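Local coordinates for putative arsenate reductase (Streptococcus mutans UA159, PDB 3FZ4), which probably reduces arsenate, as a member of the ArsC family of the thioredoxin superfamily, though its substrate is not established, at residues K20-L23 / D24-W28; R112-Y115 / E116-D119; A42-I45 / R46-E50; L54-K57 / K58-T62. The protein carries 1 engineered substitution. All blocks are in the same frame, centred on the assembly; numbering follows the deposited sequence.

Contact 1 of 4, residues K20-L23 / D24-W28; sequences KAEL and DDLAW
Glu22 and Leu26 meet one turn apart on the side of helix 14-26 that faces the loop after strand 105-109. The two side chains run side by side and point the same way. Leu26 is modelled in two conformers; in one of them its CD1 is 3.7 Å from Glu22 CG. The Glu22 chain is extended and starts away from its own backbone N (chi1 -172°). This carries its carboxylate past the leucine to Tyr111 OH and the loop.

The second apolar pair lies where the helix gives way to the loop. Leu23 CD2 comes within 3.8 Å of Trp28 CE3, and the two side chains cross at about a right angle. In the same conformer, Leu26 CD1 sits over the centre of one indole face, 3.8 Å above its plane.

The backbone bonds of Asp24, Asp25 and Leu26 are of the i to i+4 kind. Asp24 N gives to Lys20 O at 2.9 Å, and Leu26 N gives to Glu22 O at 2.9 Å. Ala27 then turns to positive phi and ends the helix. Past that end, Trp28 N makes a weak i to i+5 bond of 3.3 Å to Leu23 O.

This is the closing end of the helix in the beta-alpha-beta unit of strands 5-9 and 30-34. Leu23 packs against the indole there, while the Glu22 carboxylate, taken up by several donors, ties the helix to the C-terminal loop.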
loop_
_atom_site.group_PDB
_atom_site.type_symbol
_atom_site.label_atom_id
_atom_site.label_comp_id
_atom_site.label_asym_id
_atom_site.label_seq_id
_atom_site.Cartn_x
_atom_site.Cartn_y
_atom_site.Cartn_z
ATOM N N LYS A 20 -10.486 4.223 6.759
ATOM C CA LYS A 20 -11.625 3.285 6.770
ATOM C C LYS A 20 -12.896 4.006 7.220
ATOM O O LYS A 20 -13.982 3.774 6.677
ATOM C CB LYS A 20 -11.309 2.086 7.669
ATOM C CG LYS A 20 -12.254 0.898 7.430
ATOM C CD LYS A 20 -11.897 -0.248 8.387
ATOM C CE LYS A 20 -12.373 -1.605 7.923
ATOM N NZ LYS A 20 -11.740 -2.634 8.812
ATOM N N ALA A 21 -12.763 4.903 8.196
ATOM C CA ALA A 21 -13.925 5.679 8.627
ATOM C C ALA A 21 -14.476 6.483 7.454
ATOM O O ALA A 21 -15.695 6.638 7.335
ATOM C CB ALA A 21 -13.600 6.598 9.821
ATOM N N GLU A 22 -13.596 7.082 6.623
ATOM C CA GLU A 22 -14.096 7.826 5.468
ATOM C C GLU A 22 -14.795 6.915 4.463
ATOM O O GLU A 22 -15.867 7.281 3.945
ATOM C CB GLU A 22 -12.985 8.621 4.799
ATOM C CG GLU A 22 -13.556 9.531 3.738
ATOM C CD GLU A 22 -12.529 10.177 2.834
ATOM O OE1 GLU A 22 -11.334 9.835 2.937
ATOM O OE2 GLU A 22 -12.975 10.991 1.980
ATOM N N LEU A 23 -14.209 5.748 4.175
ATOM C CA LEU A 23 -14.902 4.798 3.283
ATOM C C LEU A 23 -16.291 4.457 3.799
ATOM O O LEU A 23 -17.241 4.381 3.025
ATOM C CB LEU A 23 -14.088 3.536 3.110
ATOM C CG LEU A 23 -12.799 3.670 2.332
ATOM C CD1 LEU A 23 -11.955 2.389 2.426
ATOM C CD2 LEU A 23 -13.080 4.054 0.895
ATOM N N ASP A 24 -16.395 4.261 5.115
ATOM C CA ASP A 24 -17.708 3.947 5.699
ATOM C C ASP A 24 -18.679 5.133 5.557
ATOM O O ASP A 24 -19.844 4.950 5.226
ATOM C CB ASP A 24 -17.550 3.517 7.144
ATOM C CG ASP A 24 -16.811 2.187 7.281
ATOM O OD1 ASP A 24 -16.827 1.363 6.323
ATOM O OD2 ASP A 24 -16.247 1.916 8.373
ATOM N N ASP A 25 -18.186 6.357 5.793
ATOM C CA ASP A 25 -19.020 7.551 5.688
ATOM C C ASP A 25 -19.504 7.750 4.245
ATOM O O ASP A 25 -20.641 8.179 4.013
ATOM C CB ASP A 25 -18.224 8.761 6.195
ATOM C CG ASP A 25 -19.046 9.999 6.293
ATOM O OD1 ASP A 25 -20.153 9.902 6.825
ATOM O OD2 ASP A 25 -18.569 11.067 5.845
ATOM N N LEU A 26 -18.660 7.411 3.270
ATOM C CA LEU A 26 -18.997 7.554 1.864
ATOM C C LEU A 26 -19.920 6.433 1.402
ATOM O O LEU A 26 -20.546 6.556 0.369
ATOM C CB LEU A 26 -17.719 7.545 1.001
ATOM C CG LEU A 26 -16.822 8.787 1.087
ATOM C CD1 LEU A 26 -15.381 8.475 0.700
ATOM C CD2 LEU A 26 -17.397 9.878 0.184
ATOM N N ALA A 27 -19.950 5.323 2.160
ATOM C CA ALA A 27 -20.694 4.123 1.787
ATOM C C ALA A 27 -20.195 3.559 0.451
ATOM O O ALA A 27 -20.949 3.031 -0.358
ATOM C CB ALA A 27 -22.243 4.341 1.827
ATOM N N TRP A 28 -18.884 3.685 0.231
ATOM C CA TRP A 28 -18.259 3.023 -0.909
ATOM C C TRP A 28 -18.050 1.534 -0.594
ATOM O O TRP A 28 -17.698 1.192 0.530
ATOM C CB TRP A 28 -16.925 3.670 -1.222
ATOM C CG TRP A 28 -17.020 5.009 -1.915
ATOM C CD1 TRP A 28 -18.163 5.703 -2.253
ATOM C CD2 TRP A 28 -15.920 5.848 -2.294
ATOM N NE1 TRP A 28 -17.835 6.896 -2.850
ATOM C CE2 TRP A 28 -16.463 7.014 -2.896
ATOM C CE3 TRP A 28 -14.520 5.708 -2.223
ATOM C CZ2 TRP A 28 -15.653 8.054 -3.387
ATOM C CZ3 TRP A 28 -13.727 6.749 -2.710
ATOM C CH2 TRP A 28 -14.300 7.890 -3.289
#

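Contact 2 of 4, residues R112-Y115 / E116-D119; sequences RTAY and EDLD. With NA (sodium ion), chain B.
The first torsions of Tyr115 and Leu118 (chi1 -75° and -65°) both place CG beside the backbone N. Because the two residues are three positions apart on a short 3-10 turn, these similar torsions send their side chains out side by side, pointing the same way. Tyr115 CD1 and Leu118 CD1 are 4.1 Å apart, a loose apolar contact. The leucine approaches the ring obliquely. Both side chains also reach Leu100 of strand 99-102.

Two i to i+3 backbone bonds form the turn. Leu118 N gives to Tyr115 O at 2.9 Å, and Asp117 N gives to Ala114 O at 3.2 Å. The turn lies against helix 14-26, where the Tyr115 side chain touches Ala19. The segment is thus joined to that helix next to the four-stranded thioredoxin-like sheet.

Asp117 turns back toward the residues before the turn. Its CG is beside its own backbone N (chi1 -59°), and its CB lies 3.4 Å from Ala114 O. A water bridges the carboxylate to the backbone: it accepts from Ala114 N at 2.9 Å and donates to Asp117 OD2 at 3.1 Å.

The far end of Tyr115 belongs to the sodium site. Tyr111 packs against its ring edge-to-face. The backbone O atoms of Gln108 and Gly110 also bind the metal. The sodium ion lies at the edge of the Tyr115 ring, in its plane, 2.7 Å from OH.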
loop_
_atom_site.group_PDB
_atom_site.type_symbol
_atom_site.label_atom_id
_atom_site.label_comp_id
_atom_site.label_asym_id
_atom_site.label_seq_id
_atom_site.Cartn_x
_atom_site.Cartn_y
_atom_site.Cartn_z
ATOM N N ARG A 112 -2.780 11.061 2.840
ATOM C CA ARG A 112 -2.439 12.490 2.902
ATOM C C ARG A 112 -3.570 13.375 2.465
ATOM O O ARG A 112 -3.589 14.556 2.818
ATOM C CB ARG A 112 -1.243 12.803 2.007
ATOM C CG ARG A 112 -0.033 12.069 2.406
ATOM C CD ARG A 112 1.192 12.552 1.650
ATOM N NE ARG A 112 1.868 13.754 2.229
ATOM C CZ ARG A 112 1.757 14.994 1.735
ATOM N NH1 ARG A 112 1.036 15.232 0.639
ATOM N NH2 ARG A 112 2.410 15.999 2.294
ATOM N N THR A 113 -4.503 12.819 1.689
ATOM C CA THR A 113 -5.635 13.544 1.131
ATOM C C THR A 113 -6.863 12.642 1.277
ATOM O O THR A 113 -6.743 11.418 1.294
ATOM C CB THR A 113 -5.430 13.905 -0.361
ATOM O OG1 THR A 113 -5.109 12.706 -1.069
ATOM C CG2 THR A 113 -4.292 14.904 -0.540
ATOM N N ALA A 114 -8.044 13.233 1.363
ATOM C CA ALA A 114 -9.308 12.485 1.541
ATOM C C ALA A 114 -9.623 11.643 0.305
ATOM O O ALA A 114 -9.441 12.095 -0.837
ATOM C CB ALA A 114 -10.425 13.483 1.783
ATOM N N TYR A 115 -10.139 10.432 0.526
ATOM C CA TYR A 115 -10.506 9.557 -0.574
ATOM C C TYR A 115 -11.592 10.167 -1.455
ATOM O O TYR A 115 -11.678 9.848 -2.646
ATOM C CB TYR A 115 -10.993 8.219 -0.037
ATOM C CG TYR A 115 -9.924 7.294 0.483
ATOM C CD1 TYR A 115 -8.591 7.384 0.049
ATOM C CD2 TYR A 115 -10.270 6.301 1.394
ATOM C CE1 TYR A 115 -7.645 6.489 0.510
ATOM C CE2 TYR A 115 -9.335 5.378 1.802
ATOM C CZ TYR A 115 -8.028 5.475 1.365
ATOM O OH TYR A 115 -7.134 4.531 1.818
ATOM N N GLU A 116 -12.458 10.976 -0.879
ATOM C CA GLU A 116 -13.554 11.507 -1.671
ATOM C C GLU A 116 -13.061 12.261 -2.895
ATOM O O GLU A 116 -13.761 12.247 -3.931
ATOM C CB GLU A 116 -14.442 12.425 -0.820
ATOM C CG GLU A 116 -15.683 12.879 -1.569
ATOM C CD GLU A 116 -16.689 13.647 -0.738
ATOM O OE1 GLU A 116 -16.619 13.595 0.512
ATOM O OE2 GLU A 116 -17.527 14.317 -1.387
ATOM N N ASP A 117 -11.875 12.872 -2.768
ATOM C CA ASP A 117 -11.226 13.613 -3.879
ATOM C C ASP A 117 -11.014 12.710 -5.120
ATOM O O ASP A 117 -10.982 13.219 -6.249
ATOM C CB ASP A 117 -9.874 14.244 -3.476
ATOM C CG ASP A 117 -9.963 15.245 -2.309
ATOM O OD1 ASP A 117 -11.055 15.600 -1.826
ATOM O OD2 ASP A 117 -8.866 15.669 -1.867
ATOM N N LEU A 118 -10.906 11.392 -4.940
ATOM C CA LEU A 118 -10.690 10.469 -6.070
ATOM C C LEU A 118 -11.879 10.451 -7.037
ATOM O O LEU A 118 -11.724 10.174 -8.231
ATOM C CB LEU A 118 -10.409 9.069 -5.547
ATOM C CG LEU A 118 -9.103 8.950 -4.747
ATOM C CD1 LEU A 118 -9.140 7.656 -3.990
ATOM C CD2 LEU A 118 -7.825 9.059 -5.575
ATOM N N ASP A 119 -13.070 10.735 -6.503
ATOM C CA ASP A 119 -14.280 10.958 -7.288
ATOM C C ASP A 119 -14.767 9.722 -8.011
ATOM O O ASP A 119 -15.105 9.782 -9.200
ATOM C CB ASP A 119 -14.081 12.142 -8.254
ATOM C CG ASP A 119 -15.383 12.610 -8.900
ATOM O OD1 ASP A 119 -16.485 12.388 -8.358
ATOM O OD2 ASP A 119 -15.310 13.218 -9.981
HETATM NA NA NA B . -4.711 4.765 0.671
HETATM O O HOH W 1 -7.968 16.153 1.077
#

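Contact 3 of 4, residues A42-I45 / R46-E50; sequences ASLI and RNWLE
Arg46 N gives to Ala42 O at 2.8 Å, with an N-H...O angle of 161°. It is one of a run of i to i+4 bonds in helix 42-51 of this ArsC-family protein. Leu49 N to Ile45 O follows at 2.9 Å, and Trp48 N also bonds to Leu44 O.

The main packing is between Leu44 and Trp48. The first torsion of Leu44 (chi1 180°) sends CG outward, and the Trp48 indole reaches back along the helix to meet it. Leu44 CG is 3.6 Å from Trp48 CZ2, and Leu44 CD1 is 3.5 Å from Trp48 NE1. The backbone of the preceding turn also lies against one ring face: Leu44 O is 3.4 Å above the indole plane, displaced toward the rim. Trp48 NE1 is hydrogen-bonded elsewhere, to Gly104 O, which fixes the ring direction. The indole also packs on Leu99 and Val101 of strand 99-102, so the helix is joined to the sheet here.

Ile45 and Leu49 form a second apolar row. They run side by side, both buried. Ile45 CG2 is 4.0 Å from Leu49 CG. Ile45 also reaches Leu88 of helix 81-90.

Near that helix, Arg46 is bent at chi2 (71°), which turns its guanidinium along the helix to Glu50. It approaches the carboxylate side-on in a salt bridge. One oxygen takes both donors: Glu50 OE2 receives Arg46 NE at 2.8 Å through its anti lone pair and Arg46 NH2 from above the carboxylate plane.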
loop_
_atom_site.group_PDB
_atom_site.type_symbol
_atom_site.label_atom_id
_atom_site.label_comp_id
_atom_site.label_asym_id
_atom_site.label_seq_id
_atom_site.Cartn_x
_atom_site.Cartn_y
_atom_site.Cartn_z
ATOM N N ALA A 42 3.378 -10.418 -5.408
ATOM C CA ALA A 42 4.521 -9.765 -5.994
ATOM C C ALA A 42 4.232 -9.309 -7.399
ATOM O O ALA A 42 4.650 -8.229 -7.771
ATOM C CB ALA A 42 5.752 -10.697 -5.956
ATOM N N SER A 43 3.547 -10.118 -8.207
ATOM C CA SER A 43 3.271 -9.687 -9.581
ATOM C C SER A 43 2.415 -8.416 -9.608
ATOM O O SER A 43 2.581 -7.550 -10.478
ATOM C CB SER A 43 2.524 -10.792 -10.329
ATOM O OG SER A 43 1.252 -11.048 -9.721
ATOM N N LEU A 44 1.475 -8.335 -8.670
ATOM C CA LEU A 44 0.580 -7.175 -8.564
ATOM C C LEU A 44 1.370 -5.940 -8.130
ATOM O O LEU A 44 1.256 -4.882 -8.741
ATOM C CB LEU A 44 -0.523 -7.511 -7.572
ATOM C CG LEU A 44 -1.568 -6.430 -7.300
ATOM C CD1 LEU A 44 -2.118 -5.931 -8.581
ATOM C CD2 LEU A 44 -2.647 -6.907 -6.336
ATOM N N ILE A 45 2.202 -6.096 -7.107
ATOM C CA ILE A 45 3.039 -4.983 -6.657
ATOM C C ILE A 45 3.931 -4.544 -7.814
ATOM O O ILE A 45 4.103 -3.352 -8.048
ATOM C CB ILE A 45 3.902 -5.389 -5.452
ATOM C CG1 ILE A 45 3.004 -5.734 -4.252
ATOM C CG2 ILE A 45 4.881 -4.267 -5.118
ATOM C CD1 ILE A 45 3.754 -6.368 -3.111
ATOM N N ARG A 46 4.503 -5.503 -8.542
ATOM C CA ARG A 46 5.362 -5.138 -9.652
ATOM C C ARG A 46 4.632 -4.274 -10.678
ATOM O O ARG A 46 5.193 -3.311 -11.186
ATOM C CB ARG A 46 5.917 -6.412 -10.301
ATOM C CG ARG A 46 6.734 -6.150 -11.552
ATOM C CD ARG A 46 8.057 -5.500 -11.241
ATOM N NE ARG A 46 8.853 -5.334 -12.466
ATOM C CZ ARG A 46 9.467 -6.315 -13.133
ATOM N NH1 ARG A 46 9.465 -7.574 -12.687
ATOM N NH2 ARG A 46 10.128 -6.008 -14.240
ATOM N N ASN A 47 3.381 -4.617 -10.966
ATOM C CA ASN A 47 2.607 -3.817 -11.901
ATOM C C ASN A 47 2.435 -2.384 -11.396
ATOM O O ASN A 47 2.569 -1.450 -12.162
ATOM C CB ASN A 47 1.256 -4.451 -12.180
ATOM C CG ASN A 47 0.620 -3.911 -13.436
ATOM O OD1 ASN A 47 1.136 -4.104 -14.539
ATOM N ND2 ASN A 47 -0.509 -3.237 -13.279
ATOM N N TRP A 48 2.185 -2.207 -10.094
ATOM C CA TRP A 48 2.087 -0.876 -9.545
ATOM C C TRP A 48 3.416 -0.155 -9.685
ATOM O O TRP A 48 3.443 1.037 -10.034
ATOM C CB TRP A 48 1.725 -0.945 -8.067
ATOM C CG TRP A 48 0.433 -1.632 -7.739
ATOM C CD1 TRP A 48 -0.614 -1.892 -8.582
ATOM C CD2 TRP A 48 0.070 -2.156 -6.469
ATOM N NE1 TRP A 48 -1.619 -2.535 -7.898
ATOM C CE2 TRP A 48 -1.234 -2.687 -6.587
ATOM C CE3 TRP A 48 0.701 -2.179 -5.209
ATOM C CZ2 TRP A 48 -1.895 -3.285 -5.499
ATOM C CZ3 TRP A 48 0.038 -2.777 -4.139
ATOM C CH2 TRP A 48 -1.243 -3.315 -4.295
ATOM N N LEU A 49 4.516 -0.823 -9.364
ATOM C CA LEU A 49 5.809 -0.147 -9.407
ATOM C C LEU A 49 6.148 0.314 -10.801
ATOM O O LEU A 49 6.771 1.378 -10.963
ATOM C CB LEU A 49 6.926 -1.056 -8.908
ATOM C CG LEU A 49 6.813 -1.617 -7.485
ATOM C CD1 LEU A 49 8.065 -2.401 -7.155
ATOM C CD2 LEU A 49 6.606 -0.515 -6.458
ATOM N N GLU A 50 5.782 -0.512 -11.782
ATOM C CA GLU A 50 6.098 -0.215 -13.172
ATOM C C GLU A 50 5.215 0.860 -13.789
ATOM O O GLU A 50 5.709 1.690 -14.569
ATOM C CB GLU A 50 6.028 -1.490 -14.013
ATOM C CG GLU A 50 7.087 -2.552 -13.672
ATOM C CD GLU A 50 8.496 -2.263 -14.224
ATOM O OE1 GLU A 50 8.697 -1.284 -14.980
ATOM O OE2 GLU A 50 9.428 -3.036 -13.907
#

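Contact 4 of 4, residues L54-K57 / K58-T62; sequences LELK and KFFNT
Leu56 and Phe60 cross at a slant. Leu56 CG lies away from its own backbone N (chi1 180°), which swings the branch toward the ring, and CD1 comes to 3.7 Å from Phe60 CE1. The ring is turned so that its edge faces the backbone, with Leu56 O near the ring plane and 3.4 Å from Phe60 CD1. Phe59 presents its edge in the same manner. Leu54 O and Leu56 O lie in its plane, and Leu54 CB is 3.9 Å from Phe59 CE2.

The backbone between them is a short 3-10 turn in the loop between helices 42-51 and 65-69. Its i to i+3 bonds run from Lys58 N to Glu55 O, from Phe59 N to Leu56 O and from Phe60 N to Lys57 O. Leu56 also reaches Leu81 and Ala84 of helix 81-90, while Phe60 reaches Leu88, so the turn packs its apolar side against that helix.

On the exposed side, Glu55 and Lys58 cross at about a right angle. In one of two modelled conformers of Glu55, their aliphatic parts touch, with Glu55 CG 3.7 Å from Lys58 CG. The charged ends then form only a long and uncertain salt bridge, Glu55 OE2 to Lys58 NZ at 3.6 Å. Lys57 is fully extended and crosses Thr62 at a similar angle, with its CE 3.8 Å from Thr62 CG2.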
loop_
_atom_site.group_PDB
_atom_site.type_symbol
_atom_site.label_atom_id
_atom_site.label_comp_id
_atom_site.label_asym_id
_atom_site.label_seq_id
_atom_site.Cartn_x
_atom_site.Cartn_y
_atom_site.Cartn_z
ATOM N N LEU A 54 4.623 6.384 -9.753
ATOM C CA LEU A 54 5.019 6.795 -8.405
ATOM C C LEU A 54 6.412 6.283 -8.127
ATOM O O LEU A 54 6.749 5.156 -8.523
ATOM C CB LEU A 54 4.010 6.277 -7.372
ATOM C CG LEU A 54 2.548 6.700 -7.599
ATOM C CD1 LEU A 54 1.612 5.942 -6.669
ATOM C CD2 LEU A 54 2.368 8.218 -7.476
ATOM N N GLU A 55 7.232 7.082 -7.448
ATOM C CA GLU A 55 8.603 6.682 -7.131
ATOM C C GLU A 55 8.611 5.488 -6.161
ATOM O O GLU A 55 7.707 5.332 -5.320
ATOM C CB GLU A 55 9.418 7.860 -6.577
ATOM C CG GLU A 55 9.231 8.191 -5.099
ATOM C CD GLU A 55 10.047 9.418 -4.643
ATOM O OE1 GLU A 55 11.027 9.263 -3.878
ATOM O OE2 GLU A 55 9.713 10.546 -5.060
ATOM N N LEU A 56 9.634 4.655 -6.267
ATOM C CA LEU A 56 9.731 3.417 -5.516
ATOM C C LEU A 56 9.561 3.605 -4.020
ATOM O O LEU A 56 8.861 2.836 -3.365
ATOM C CB LEU A 56 11.074 2.721 -5.813
ATOM C CG LEU A 56 11.349 1.400 -5.096
ATOM C CD1 LEU A 56 10.261 0.381 -5.448
ATOM C CD2 LEU A 56 12.734 0.852 -5.492
ATOM N N LYS A 57 10.182 4.640 -3.464
ATOM C CA LYS A 57 10.163 4.817 -2.032
ATOM C C LYS A 57 8.746 5.066 -1.488
ATOM O O LYS A 57 8.459 4.777 -0.329
ATOM C CB LYS A 57 11.095 5.967 -1.687
ATOM C CG LYS A 57 11.356 6.077 -0.237
ATOM C CD LYS A 57 12.083 7.370 0.076
ATOM C CE LYS A 57 12.543 7.373 1.504
ATOM N NZ LYS A 57 12.908 8.742 1.956
ATOM N N LYS A 58 7.856 5.575 -2.349
ATOM C CA LYS A 58 6.482 5.839 -1.942
ATOM C C LYS A 58 5.714 4.569 -1.552
ATOM O O LYS A 58 4.694 4.637 -0.870
ATOM C CB LYS A 58 5.711 6.604 -3.011
ATOM C CG LYS A 58 6.135 8.053 -3.078
ATOM C CD LYS A 58 5.454 8.817 -4.196
ATOM C CE LYS A 58 5.496 10.331 -3.935
ATOM N NZ LYS A 58 6.661 10.769 -3.082
ATOM N N PHE A 59 6.193 3.413 -2.007
ATOM C CA PHE A 59 5.567 2.158 -1.664
ATOM C C PHE A 59 6.048 1.532 -0.374
ATOM O O PHE A 59 5.486 0.523 0.051
ATOM C CB PHE A 59 5.775 1.157 -2.807
ATOM C CG PHE A 59 4.980 1.506 -4.049
ATOM C CD1 PHE A 59 3.705 0.971 -4.251
ATOM C CD2 PHE A 59 5.523 2.380 -5.008
ATOM C CE1 PHE A 59 2.976 1.306 -5.372
ATOM C CE2 PHE A 59 4.796 2.706 -6.137
ATOM C CZ PHE A 59 3.536 2.172 -6.321
ATOM N N PHE A 60 7.087 2.092 0.236
ATOM C CA PHE A 60 7.647 1.524 1.438
ATOM C C PHE A 60 7.221 2.225 2.704
ATOM O O PHE A 60 7.034 3.458 2.748
ATOM C CB PHE A 60 9.174 1.567 1.390
ATOM C CG PHE A 60 9.766 0.520 0.480
ATOM C CD1 PHE A 60 9.814 0.733 -0.911
ATOM C CD2 PHE A 60 10.244 -0.680 1.008
ATOM C CE1 PHE A 60 10.340 -0.256 -1.764
ATOM C CE2 PHE A 60 10.768 -1.670 0.168
ATOM C CZ PHE A 60 10.828 -1.448 -1.212
ATOM N N ASN A 61 7.108 1.421 3.750
ATOM C CA ASN A 61 6.765 1.921 5.076
ATOM C C ASN A 61 8.056 2.391 5.751
ATOM O O ASN A 61 8.637 1.688 6.573
ATOM C CB ASN A 61 6.101 0.784 5.850
ATOM C CG ASN A 61 5.692 1.169 7.221
ATOM O OD1 ASN A 61 5.582 2.337 7.549
ATOM N ND2 ASN A 61 5.449 0.168 8.049
ATOM N N THR A 62 8.480 3.594 5.382
ATOM C CA THR A 62 9.789 4.109 5.777
ATOM C C THR A 62 9.897 4.433 7.268
ATOM O O THR A 62 11.013 4.510 7.789
ATOM C CB THR A 62 10.165 5.378 4.969
ATOM O OG1 THR A 62 9.145 6.351 5.131
ATOM C CG2 THR A 62 10.296 5.087 3.476
#

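The four contacts form two touching pairs. Contacts 1 and 2 meet through Glu22: OE1 is 2.8 Å from Tyr115 N and OE2 is 2.9 Å from Glu116 N, both probable hydrogen bonds. Trp28 packs on the same turn. Contacts 3 and 4 meet through apolar side chains, with Leu49 CD2 3.4 Å from Phe59 CD2. The pairs do not touch. Contacts 2 and 4 come to about 7 Å at their nearest atoms, while the centres of contacts 1 and 3 are about 26 Å apart, on opposite sides of the chain's centre. Contact 2 holds Tyr115 of the sodium site. The disulfide Cys13-Cys16, probably the redox centre, spans the start of helix 14-26.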